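Local atomic coordinates of Hcp1 family type VI secretion system effector (Yersinia pestis, PDB entry 3V4H), a protein that probably forms hexameric rings that stack into the tube expelled by the type VI secretion system, as other Hcp-family proteins do. Residues D28-D34 and N105-R111; I49-W54 and F82-D87; L93-C97 and I130-M135; L118-K124 and K155-V161. All blocks are in the same frame, centred on the assembly; numbering follows the deposited sequence.

How the contacts relate
Contacts 1 and 4 pair neighbouring strands of one antiparallel sheet and adjoin through strands 103-111 and 119-126, with Phe-108 N 2.8 Å from Ile-123 O. Both rest on regular backbone hydrogen bonds; contact 1 has one wholly apolar face and one mixed face, contact 4 one mixed face, with Gln-158 buried, and one polar face. Contact 2 is more buried and less regular: it begins beside strand 29-33 of contact 1 and ends in the second sheet, mixing two backbone bonds with a water bridge and a histidine-carboxylate pair. Contact 3, also buried, packs helix 90-99 on that second sheet almost wholly by apolar contact. Contacts 3 and 4 lie farthest apart, centres about 24 Å away.

Contact 1: D28-D34 and N105-R111; sequences DMFIKID and NVQFVLR
Ile-31 and Val-106 fit together on the apolar face of this antiparallel pair, whose strand axes come within 4.6 Å. The CG1-CD1 arm of Ile-31, swung beside its own carbonyl carbon (chi1 -159°), reaches diagonally over to the CG1 methyl of Val-106, with Ile-31 CD1 3.6 Å from Val-106 CG1. The same methyl of Ile-31 also comes up against CB of Phe-108, so it fills the dip between two neighbouring side chains on the same face of the partner strand. Ile-33 lies alongside Val-106 and adds its CG1. Toward the other end, Met-29 and Leu-110 run side by side, and Met-29 CG presses on Leu-110 CD2 at 3.5 Å before the thioether bends off.

The reverse face carries Phe-30, Lys-32, Gln-107 and Val-109. Here the guanidinium of Arg-111 is the bump: its NH2 comes to the edge of the Phe-30 ring, 3.3 Å from Phe-30 CZ, while Phe-30 CE2 lies over one guanidinium face, the two planes 78° apart. The Arg-111 NH2 group also forms a salt bridge to Asp-28 OD2 (3.1 Å), nearly straight at 172°, meeting the oxygen from above the carboxylate plane; Asp-42 is a second anionic partner. Paired backbone bonds at Phe-30/Val-109 and Lys-32/Gln-107 set the register, as in Phe-30 N to Val-109 O at 2.9 Å.

Strand 29-33 is flanked across the sheet by strand 49-50, and strand 103-111 by strand 119-126; Phe-108 meets the rings of Trp-54 and Phe-80, while Met-29 and Leu-110 also touch a second subunit.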
# COMPACT_ATOMS: atom_id res chain seq x y z
N ASP A 28 24.54 -16.67 4.42
CA ASP A 28 24.04 -18.00 4.87
C ASP A 28 23.56 -17.87 6.30
O ASP A 28 24.28 -17.35 7.20
CB ASP A 28 25.14 -19.04 4.85
CG ASP A 28 25.21 -19.78 3.57
OD1 ASP A 28 24.14 -20.11 2.99
OD2 ASP A 28 26.35 -20.05 3.14
N MET A 29 22.39 -18.42 6.54
CA MET A 29 21.74 -18.26 7.82
C MET A 29 21.23 -19.61 8.28
O MET A 29 20.60 -20.33 7.49
CB MET A 29 20.57 -17.29 7.68
CG MET A 29 20.94 -15.94 7.11
SD MET A 29 19.52 -14.84 7.05
CE MET A 29 18.88 -15.15 5.41
N PHE A 30 21.45 -19.96 9.54
CA PHE A 30 21.03 -21.26 10.04
C PHE A 30 20.36 -21.13 11.36
O PHE A 30 20.76 -20.30 12.17
CB PHE A 30 22.23 -22.18 10.22
CG PHE A 30 23.02 -22.36 8.96
CD1 PHE A 30 22.61 -23.24 8.00
CD2 PHE A 30 24.16 -21.60 8.73
CE1 PHE A 30 23.32 -23.39 6.82
CE2 PHE A 30 24.87 -21.74 7.55
CZ PHE A 30 24.45 -22.65 6.60
N ILE A 31 19.40 -21.98 11.63
CA ILE A 31 18.87 -22.08 12.99
C ILE A 31 18.87 -23.55 13.43
O ILE A 31 18.44 -24.45 12.68
CB ILE A 31 17.52 -21.34 13.11
CG1 ILE A 31 17.23 -21.01 14.57
CG2 ILE A 31 16.41 -22.11 12.45
CD1 ILE A 31 16.25 -19.88 14.83
N LYS A 32 19.38 -23.81 14.62
CA LYS A 32 19.45 -25.16 15.18
C LYS A 32 18.52 -25.21 16.37
O LYS A 32 18.71 -24.47 17.33
CB LYS A 32 20.88 -25.47 15.63
CG LYS A 32 21.05 -26.84 16.29
CD LYS A 32 21.79 -26.77 17.59
CE LYS A 32 23.25 -27.14 17.45
NZ LYS A 32 23.47 -28.59 17.72
N ILE A 33 17.49 -26.04 16.31
CA ILE A 33 16.44 -26.04 17.32
C ILE A 33 16.42 -27.40 18.05
O ILE A 33 16.29 -28.45 17.41
CB ILE A 33 15.07 -25.86 16.69
CG1 ILE A 33 14.95 -24.49 16.07
CG2 ILE A 33 13.97 -26.12 17.72
CD1 ILE A 33 13.66 -24.28 15.33
N ASP A 34 16.53 -27.40 19.36
CA ASP A 34 16.63 -28.65 20.09
C ASP A 34 15.50 -29.58 19.80
O ASP A 34 14.36 -29.23 19.93
CB ASP A 34 16.69 -28.41 21.58
CG ASP A 34 18.10 -28.28 22.07
OD1 ASP A 34 19.01 -28.85 21.48
OD2 ASP A 34 18.32 -27.56 23.05
N ASN A 105 16.97 -25.15 23.92
CA ASN A 105 18.00 -24.34 23.31
C ASN A 105 17.67 -24.17 21.84
O ASN A 105 17.24 -25.14 21.20
CB ASN A 105 19.37 -25.02 23.39
CG ASN A 105 19.83 -25.24 24.81
OD1 ASN A 105 20.33 -24.30 25.43
ND2 ASN A 105 19.70 -26.47 25.32
N VAL A 106 17.87 -22.95 21.35
CA VAL A 106 17.79 -22.61 19.94
C VAL A 106 19.00 -21.74 19.66
O VAL A 106 19.29 -20.83 20.44
CB VAL A 106 16.51 -21.82 19.61
CG1 VAL A 106 16.54 -21.32 18.16
CG2 VAL A 106 15.27 -22.69 19.83
N GLN A 107 19.70 -22.04 18.57
CA GLN A 107 20.87 -21.28 18.16
C GLN A 107 20.76 -20.82 16.69
O GLN A 107 20.65 -21.63 15.76
CB GLN A 107 22.14 -22.12 18.36
CG GLN A 107 23.41 -21.37 17.93
CD GLN A 107 24.61 -22.27 17.68
OE1 GLN A 107 25.59 -22.20 18.42
NE2 GLN A 107 24.56 -23.09 16.60
N PHE A 108 20.82 -19.51 16.51
CA PHE A 108 20.70 -18.85 15.21
C PHE A 108 22.03 -18.26 14.80
O PHE A 108 22.70 -17.64 15.60
CB PHE A 108 19.67 -17.74 15.29
CG PHE A 108 19.63 -16.88 14.08
CD1 PHE A 108 19.11 -17.36 12.89
CD2 PHE A 108 20.13 -15.60 14.11
CE1 PHE A 108 19.08 -16.58 11.73
CE2 PHE A 108 20.12 -14.81 12.97
CZ PHE A 108 19.55 -15.29 11.77
N VAL A 109 22.45 -18.52 13.58
CA VAL A 109 23.79 -18.15 13.15
C VAL A 109 23.76 -17.49 11.77
O VAL A 109 23.12 -18.01 10.80
CB VAL A 109 24.73 -19.40 13.14
CG1 VAL A 109 26.01 -19.12 12.35
CG2 VAL A 109 25.12 -19.85 14.58
N LEU A 110 24.46 -16.37 11.65
CA LEU A 110 24.77 -15.77 10.32
C LEU A 110 26.21 -15.93 9.99
O LEU A 110 27.07 -15.74 10.85
CB LEU A 110 24.50 -14.27 10.32
CG LEU A 110 23.16 -13.73 10.83
CD1 LEU A 110 23.27 -12.22 10.92
CD2 LEU A 110 21.98 -14.10 9.94
N ARG A 111 26.50 -16.19 8.72
CA ARG A 111 27.82 -16.44 8.24
C ARG A 111 28.08 -15.59 7.00
O ARG A 111 27.18 -15.41 6.19
CB ARG A 111 27.92 -17.90 7.88
CG ARG A 111 29.27 -18.33 7.34
CD ARG A 111 29.37 -19.87 7.32
NE ARG A 111 28.49 -20.45 6.33
CZ ARG A 111 28.25 -21.77 6.18
NH1 ARG A 111 28.82 -22.68 6.96
NH2 ARG A 111 27.43 -22.17 5.20

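Contact 2: I49-W54 and F82-D87; sequences IQVLAW and FAHYID
Leu-52 meets Ala-83 and Tyr-85 where the chain passes from strand 49-50 to strand 53-59, thus from one sheet of this Hcp-family beta fold to the other. Leu-52 N donates to Ala-83 O at 2.8 Å, and a second bond runs from Ala-83 N to Ala-53 O.

From there the Leu-52 side chain can be followed outward. Leu-52 CB lies 3.6 Å from Ala-83 O and also approaches the Ala-83 methyl. CG, placed beside the backbone N by a chi1 of -62°, passes His-84 CA. Leu-52 CD1 ends over the centre of the Tyr-85 ring, 3.7 Å from the centroid and only 9° off the ring normal, a CH-pi contact; CD2 touches the same ring near CE2.

Before Leu-52, Val-51 CG1 packs on CB of Phe-82, and Ile-49 CG2 slants against the His-84 ring, 3.6 Å from His-84 ND1. One water bridges the segments, donating to Gln-50 O and accepting from Tyr-85 N. Ala-53 and Trp-54 also pair with a strand of a second subunit, continuing the sheet across the interface.

His-84 is held at both ring nitrogens, NE2 bonding to Glu-147 and His-84 ND1 donating to Asp-87 OD2 at 2.9 Å, with the oxygen within 2° of the imidazole plane.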
# COMPACT_ATOMS: atom_id res chain seq x y z
N ILE A 49 18.30 -26.01 10.27
CA ILE A 49 17.32 -25.36 9.38
C ILE A 49 17.93 -24.16 8.67
O ILE A 49 18.43 -23.23 9.31
CB ILE A 49 16.05 -24.93 10.15
CG1 ILE A 49 15.39 -26.14 10.81
CG2 ILE A 49 15.05 -24.29 9.19
CD1 ILE A 49 14.60 -25.88 12.09
N GLN A 50 17.87 -24.14 7.35
CA GLN A 50 18.30 -22.96 6.58
C GLN A 50 17.26 -21.86 6.64
O GLN A 50 16.08 -22.08 6.35
CB GLN A 50 18.56 -23.32 5.12
CG GLN A 50 19.51 -24.48 5.04
CD GLN A 50 20.49 -24.42 3.89
OE1 GLN A 50 21.65 -24.77 4.06
NE2 GLN A 50 20.02 -23.98 2.72
N VAL A 51 17.70 -20.65 6.98
CA VAL A 51 16.80 -19.53 7.18
C VAL A 51 16.85 -18.63 5.94
O VAL A 51 17.92 -18.32 5.40
CB VAL A 51 17.16 -18.74 8.43
CG1 VAL A 51 16.32 -17.50 8.58
CG2 VAL A 51 16.95 -19.63 9.66
N LEU A 52 15.67 -18.19 5.54
CA LEU A 52 15.47 -17.30 4.39
C LEU A 52 15.35 -15.86 4.84
O LEU A 52 15.71 -14.96 4.12
CB LEU A 52 14.16 -17.73 3.68
CG LEU A 52 14.12 -19.17 3.09
CD1 LEU A 52 12.78 -19.48 2.43
CD2 LEU A 52 15.27 -19.39 2.12
N ALA A 53 14.82 -15.60 6.04
CA ALA A 53 14.64 -14.21 6.45
C ALA A 53 14.31 -14.26 7.94
O ALA A 53 13.98 -15.35 8.43
CB ALA A 53 13.43 -13.58 5.66
N TRP A 54 14.52 -13.15 8.63
CA TRP A 54 14.27 -13.06 10.07
C TRP A 54 14.10 -11.67 10.55
O TRP A 54 14.49 -10.73 9.90
CB TRP A 54 15.42 -13.72 10.87
CG TRP A 54 16.73 -13.00 10.73
CD1 TRP A 54 17.57 -13.00 9.62
CD2 TRP A 54 17.39 -12.14 11.70
NE1 TRP A 54 18.65 -12.21 9.86
CE2 TRP A 54 18.61 -11.68 11.09
CE3 TRP A 54 17.10 -11.75 12.98
CZ2 TRP A 54 19.50 -10.83 11.75
CZ3 TRP A 54 18.00 -10.90 13.65
CH2 TRP A 54 19.16 -10.47 13.06
N PHE A 82 11.44 -16.14 12.07
CA PHE A 82 12.18 -16.57 10.87
C PHE A 82 11.27 -17.30 9.92
O PHE A 82 10.21 -17.82 10.33
CB PHE A 82 13.40 -17.43 11.21
CG PHE A 82 13.09 -18.80 11.67
CD1 PHE A 82 13.10 -19.87 10.78
CD2 PHE A 82 12.87 -19.06 13.02
CE1 PHE A 82 12.82 -21.16 11.21
CE2 PHE A 82 12.57 -20.34 13.46
CZ PHE A 82 12.55 -21.39 12.56
N ALA A 83 11.73 -17.35 8.67
CA ALA A 83 11.15 -18.05 7.55
C ALA A 83 12.08 -19.15 7.04
O ALA A 83 13.32 -18.95 6.93
CB ALA A 83 10.94 -17.05 6.38
N HIS A 84 11.51 -20.29 6.66
CA HIS A 84 12.25 -21.36 5.94
C HIS A 84 11.32 -22.03 4.95
O HIS A 84 10.12 -21.84 5.00
CB HIS A 84 12.83 -22.39 6.95
CG HIS A 84 11.77 -23.23 7.65
ND1 HIS A 84 11.77 -24.58 7.63
CD2 HIS A 84 10.62 -22.85 8.34
CE1 HIS A 84 10.68 -25.02 8.27
NE2 HIS A 84 9.99 -23.97 8.71
N TYR A 85 11.87 -22.80 4.01
CA TYR A 85 11.04 -23.67 3.20
C TYR A 85 10.39 -24.74 4.05
O TYR A 85 10.93 -25.13 5.10
CB TYR A 85 11.88 -24.33 2.12
CG TYR A 85 12.35 -23.33 1.09
CD1 TYR A 85 11.43 -22.53 0.42
CD2 TYR A 85 13.70 -23.17 0.82
CE1 TYR A 85 11.84 -21.59 -0.51
CE2 TYR A 85 14.12 -22.26 -0.14
CZ TYR A 85 13.19 -21.46 -0.80
OH TYR A 85 13.61 -20.55 -1.74
N ILE A 86 9.23 -25.22 3.61
CA ILE A 86 8.56 -26.31 4.34
C ILE A 86 9.48 -27.49 4.21
O ILE A 86 9.97 -27.79 3.12
CB ILE A 86 7.12 -26.56 3.89
CG1 ILE A 86 6.24 -25.37 4.36
CG2 ILE A 86 6.55 -27.89 4.47
CD1 ILE A 86 4.86 -25.35 3.74
N ASP A 87 9.82 -28.08 5.34
CA ASP A 87 10.83 -29.10 5.37
C ASP A 87 10.58 -30.09 6.51
O ASP A 87 9.51 -30.08 7.12
CB ASP A 87 12.25 -28.48 5.41
CG ASP A 87 12.48 -27.57 6.62
OD1 ASP A 87 11.81 -27.68 7.66
OD2 ASP A 87 13.37 -26.69 6.51
O HOH W 1 14.73 -22.92 4.20

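Contact 3: L93-C97 and I130-M135; sequences LLSYC and ITRVDM
Helix 93-97 crosses strand 130-135 at -125°, the two axes 7.8 Å apart at closest, and the backbones draw nearest at Cys-97 and Ile-130, whose CA atoms are 4.8 Å apart. Ile-130 gives the strand's largest share of the contact. Ile-130 CD1 reaches between Leu-93 and Tyr-96, three residues apart on the helix, 3.5 Å from Leu-93 CD2, tighter than usual for carbon, and 3.7 Å from Tyr-96 CB. The Leu-93 and Ile-130 side chains cross at about a right angle. The other branch, Ile-130 CG2, lies opposite its backbone N and packs on Cys-97 CB.

With SG anti to the backbone N (chi1 -175°), the Cys-97 sulfur comes 3.4 Å from Ile-130 O. The same carbonyl oxygen receives a CA-H...O contact from Cys-97 CA, at an angle of 148°. Directly after Ile-130 the strand has a classic beta bulge: Thr-131 and Arg-132 both face Arg-150 of the adjoining strand 146-152, and past this bulge Val-133 again directs its side chain to the helix. Helix 90-99 thereby packs on strand 128-138, outermost in its sheet within this chain.

Val-133 CG2 meets Cys-97 CB at 3.9 Å, and farther along, Met-135 CE approaches Leu-94 CD2 at 4.3 Å. Arg-132 to Met-135 pair with a strand of a third subunit, and Leu-94 packs on Trp-56 of that neighbouring chain.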
# COMPACT_ATOMS: atom_id res chain seq x y z
N LEU A 93 7.63 -28.48 14.29
CA LEU A 93 7.40 -27.10 14.71
C LEU A 93 5.91 -26.89 14.94
O LEU A 93 5.52 -26.28 15.92
CB LEU A 93 7.92 -26.12 13.67
CG LEU A 93 9.43 -26.06 13.53
CD1 LEU A 93 9.85 -25.32 12.24
CD2 LEU A 93 10.06 -25.43 14.77
N LEU A 94 5.08 -27.41 14.05
CA LEU A 94 3.63 -27.26 14.20
C LEU A 94 3.11 -27.97 15.47
O LEU A 94 2.28 -27.40 16.21
CB LEU A 94 2.90 -27.77 12.94
CG LEU A 94 1.38 -27.80 13.01
CD1 LEU A 94 0.84 -26.45 13.44
CD2 LEU A 94 0.81 -28.23 11.67
N SER A 95 3.58 -29.19 15.74
CA SER A 95 3.23 -29.89 17.00
C SER A 95 3.59 -29.09 18.25
O SER A 95 2.74 -28.91 19.13
CB SER A 95 3.93 -31.26 17.12
OG SER A 95 3.63 -32.11 16.04
N TYR A 96 4.84 -28.62 18.35
CA TYR A 96 5.33 -27.92 19.55
C TYR A 96 4.50 -26.68 19.79
O TYR A 96 4.20 -26.32 20.94
CB TYR A 96 6.81 -27.51 19.42
CG TYR A 96 7.81 -28.59 19.79
CD1 TYR A 96 8.71 -28.41 20.83
CD2 TYR A 96 7.86 -29.79 19.08
CE1 TYR A 96 9.63 -29.40 21.17
CE2 TYR A 96 8.78 -30.77 19.39
CZ TYR A 96 9.66 -30.57 20.44
OH TYR A 96 10.58 -31.55 20.73
N CYS A 97 4.11 -26.04 18.70
CA CYS A 97 3.23 -24.89 18.76
C CYS A 97 1.88 -25.27 19.33
O CYS A 97 1.49 -24.73 20.37
CB CYS A 97 3.07 -24.26 17.38
SG CYS A 97 2.11 -22.75 17.46
N ILE A 130 7.05 -22.00 20.69
CA ILE A 130 6.66 -21.64 19.35
C ILE A 130 5.29 -21.05 19.43
O ILE A 130 4.34 -21.72 19.80
CB ILE A 130 6.74 -22.83 18.41
CG1 ILE A 130 8.19 -23.32 18.37
CG2 ILE A 130 6.32 -22.44 16.97
CD1 ILE A 130 8.33 -24.66 17.71
N THR A 131 5.21 -19.76 19.12
CA THR A 131 4.00 -18.95 19.30
C THR A 131 3.18 -18.79 18.02
O THR A 131 2.00 -18.43 18.08
CB THR A 131 4.43 -17.56 19.72
OG1 THR A 131 5.38 -17.07 18.74
CG2 THR A 131 5.07 -17.64 21.09
N ARG A 132 3.79 -19.04 16.87
CA ARG A 132 3.12 -18.85 15.55
C ARG A 132 3.74 -19.68 14.43
O ARG A 132 4.95 -19.75 14.32
CB ARG A 132 3.10 -17.38 15.16
CG ARG A 132 1.72 -16.93 14.68
CD ARG A 132 1.72 -15.54 14.05
NE ARG A 132 1.23 -14.53 15.00
CZ ARG A 132 1.21 -13.22 14.78
NH1 ARG A 132 1.64 -12.72 13.62
NH2 ARG A 132 0.74 -12.40 15.72
N VAL A 133 2.89 -20.32 13.62
CA VAL A 133 3.30 -21.01 12.40
C VAL A 133 2.39 -20.61 11.23
O VAL A 133 1.21 -20.97 11.21
CB VAL A 133 3.24 -22.55 12.55
CG1 VAL A 133 3.81 -23.19 11.27
CG2 VAL A 133 3.97 -23.03 13.82
N ASP A 134 2.92 -19.86 10.25
CA ASP A 134 2.14 -19.39 9.10
C ASP A 134 2.80 -20.00 7.87
O ASP A 134 3.99 -19.78 7.69
CB ASP A 134 2.19 -17.87 8.95
CG ASP A 134 1.47 -17.14 10.06
OD1 ASP A 134 0.22 -17.11 10.05
OD2 ASP A 134 2.14 -16.53 10.93
N MET A 135 2.05 -20.77 7.08
CA MET A 135 2.61 -21.41 5.88
C MET A 135 1.86 -20.91 4.64
O MET A 135 0.70 -20.52 4.74
CB MET A 135 2.62 -22.96 5.96
CG MET A 135 1.35 -23.65 6.48
SD MET A 135 1.51 -25.43 6.90
CE MET A 135 1.81 -25.34 8.66

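Contact 4: L118-K124 and K155-V161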
# COMPACT_ATOMS: atom_id res chain seq x y z
N LEU A 118 33.06 -16.47 7.99
CA LEU A 118 33.08 -16.27 9.44
C LEU A 118 31.66 -16.35 9.93
O LEU A 118 30.78 -15.68 9.38
CB LEU A 118 33.65 -14.88 9.75
CG LEU A 118 33.74 -14.35 11.20
CD1 LEU A 118 34.68 -15.24 12.00
CD2 LEU A 118 34.16 -12.88 11.32
N GLU A 119 31.43 -17.11 10.98
CA GLU A 119 30.14 -17.05 11.63
C GLU A 119 30.13 -15.82 12.51
O GLU A 119 30.57 -15.89 13.65
CB GLU A 119 29.88 -18.33 12.39
CG GLU A 119 29.72 -19.48 11.41
CD GLU A 119 29.53 -20.81 12.06
OE1 GLU A 119 29.71 -20.88 13.29
OE2 GLU A 119 29.20 -21.79 11.32
N TYR A 120 29.65 -14.68 11.99
CA TYR A 120 29.98 -13.42 12.65
C TYR A 120 28.93 -13.00 13.64
O TYR A 120 29.19 -12.14 14.46
CB TYR A 120 30.29 -12.31 11.66
CG TYR A 120 29.12 -11.91 10.83
CD1 TYR A 120 28.33 -10.88 11.25
CD2 TYR A 120 28.79 -12.55 9.63
CE1 TYR A 120 27.24 -10.48 10.54
CE2 TYR A 120 27.69 -12.15 8.88
CZ TYR A 120 26.91 -11.09 9.37
OH TYR A 120 25.81 -10.54 8.76
N LEU A 121 27.74 -13.59 13.60
CA LEU A 121 26.71 -13.29 14.60
C LEU A 121 26.00 -14.56 15.03
O LEU A 121 25.52 -15.36 14.20
CB LEU A 121 25.70 -12.30 14.03
CG LEU A 121 24.46 -12.02 14.89
CD1 LEU A 121 24.84 -11.12 16.03
CD2 LEU A 121 23.29 -11.44 14.10
N THR A 122 25.92 -14.77 16.33
CA THR A 122 25.20 -15.90 16.85
C THR A 122 24.27 -15.41 17.92
O THR A 122 24.63 -14.58 18.77
CB THR A 122 26.15 -17.00 17.36
OG1 THR A 122 26.78 -16.56 18.54
CG2 THR A 122 27.22 -17.34 16.35
N ILE A 123 23.03 -15.87 17.86
CA ILE A 123 22.08 -15.56 18.93
C ILE A 123 21.58 -16.89 19.44
O ILE A 123 21.14 -17.75 18.67
CB ILE A 123 20.86 -14.74 18.46
CG1 ILE A 123 21.30 -13.49 17.72
CG2 ILE A 123 20.03 -14.30 19.68
CD1 ILE A 123 20.21 -12.72 16.98
N LYS A 124 21.70 -17.08 20.75
CA LYS A 124 21.30 -18.30 21.36
C LYS A 124 20.14 -17.93 22.26
O LYS A 124 20.21 -16.94 22.95
CB LYS A 124 22.44 -18.87 22.18
CG LYS A 124 23.75 -19.08 21.41
CD LYS A 124 24.83 -19.60 22.36
CE LYS A 124 26.24 -19.55 21.77
NZ LYS A 124 26.29 -19.85 20.30
N LYS A 155 15.46 -16.19 27.95
CA LYS A 155 16.78 -15.57 27.90
C LYS A 155 17.33 -15.64 26.50
O LYS A 155 16.92 -16.50 25.71
CB LYS A 155 17.76 -16.30 28.81
CG LYS A 155 17.29 -16.42 30.25
CD LYS A 155 18.37 -16.99 31.15
CE LYS A 155 18.30 -18.49 31.30
NZ LYS A 155 18.92 -18.87 32.59
N MET A 156 18.26 -14.74 26.21
CA MET A 156 19.04 -14.82 24.97
C MET A 156 20.44 -14.28 25.17
O MET A 156 20.67 -13.44 26.02
CB MET A 156 18.34 -14.01 23.85
CG MET A 156 18.21 -12.50 24.05
SD MET A 156 19.69 -11.53 23.69
CE MET A 156 20.13 -12.23 22.13
N THR A 157 21.37 -14.71 24.31
CA THR A 157 22.70 -14.12 24.23
C THR A 157 22.97 -13.77 22.79
O THR A 157 22.62 -14.54 21.90
CB THR A 157 23.74 -15.12 24.73
OG1 THR A 157 23.65 -15.18 26.17
CG2 THR A 157 25.15 -14.69 24.36
N GLN A 158 23.56 -12.60 22.54
CA GLN A 158 23.93 -12.24 21.18
C GLN A 158 25.41 -11.98 21.16
O GLN A 158 25.89 -11.13 21.92
CB GLN A 158 23.15 -10.99 20.73
CG GLN A 158 23.47 -10.46 19.36
CD GLN A 158 22.97 -9.03 19.16
OE1 GLN A 158 23.31 -8.14 19.93
NE2 GLN A 158 22.15 -8.82 18.16
N ASP A 159 26.12 -12.70 20.30
CA ASP A 159 27.57 -12.54 20.12
C ASP A 159 27.90 -12.08 18.73
O ASP A 159 27.48 -12.72 17.74
CB ASP A 159 28.29 -13.86 20.33
CG ASP A 159 28.19 -14.40 21.76
OD1 ASP A 159 28.35 -13.66 22.75
OD2 ASP A 159 27.96 -15.61 21.88
N TYR A 160 28.64 -10.98 18.62
CA TYR A 160 29.18 -10.54 17.34
C TYR A 160 30.70 -10.72 17.35
O TYR A 160 31.42 -10.23 18.25
CB TYR A 160 28.78 -9.05 17.15
CG TYR A 160 29.33 -8.45 15.88
CD1 TYR A 160 28.58 -8.47 14.73
CD2 TYR A 160 30.60 -7.88 15.84
CE1 TYR A 160 29.09 -7.98 13.55
CE2 TYR A 160 31.12 -7.38 14.65
CZ TYR A 160 30.32 -7.42 13.50
OH TYR A 160 30.77 -6.91 12.29
N VAL A 161 31.19 -11.43 16.35
CA VAL A 161 32.55 -11.89 16.32
C VAL A 161 33.30 -10.99 15.35
O VAL A 161 32.89 -10.87 14.21
CB VAL A 161 32.59 -13.37 15.85
CG1 VAL A 161 34.02 -13.85 15.64
CG2 VAL A 161 31.85 -14.30 16.83
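This is an antiparallel strand pair within the sheet that also holds strands 103-111 and 171-178, its axes 4.6 Å apart and 175° in direction. Five backbone hydrogen bonds carry it; the Thr-122/Asp-159 pair is bonded both ways, with Asp-159 N to Thr-122 O at 2.8 Å and 175°.

On the face with Leu-121, Ile-123, Gln-158 and Tyr-160, Leu-121 CD1 slants over to Gln-158 CG at 3.7 Å, and Ile-123 CG1 lies alongside the same methylene. The amide NE2 of Gln-158 is buried with no polar partner in the model. Met-156, folded back at chi2 (80°) and chi3, brings Met-156 CE to 3.2 Å from Ile-123 CG2, tighter than usual van der Waals contact. Tyr-160 CE1 comes to the edge of the Tyr-120 ring, 3.8 Å from Tyr-120 CD1. On the other face, Thr-122 OG1 rests against Asp-159 CB at 3.6 Å, while the carboxylate bonds through OD1 to Ser-174.

Tyr-120 and Leu-121 form a classic beta bulge opposite Leu-110 on strand 103-111, which borders strand 119-126. Strand 155-162 is flanked in turn by strand 171-178, and Gln-158 and Tyr-160 pack on Pro-91 of a second subunit.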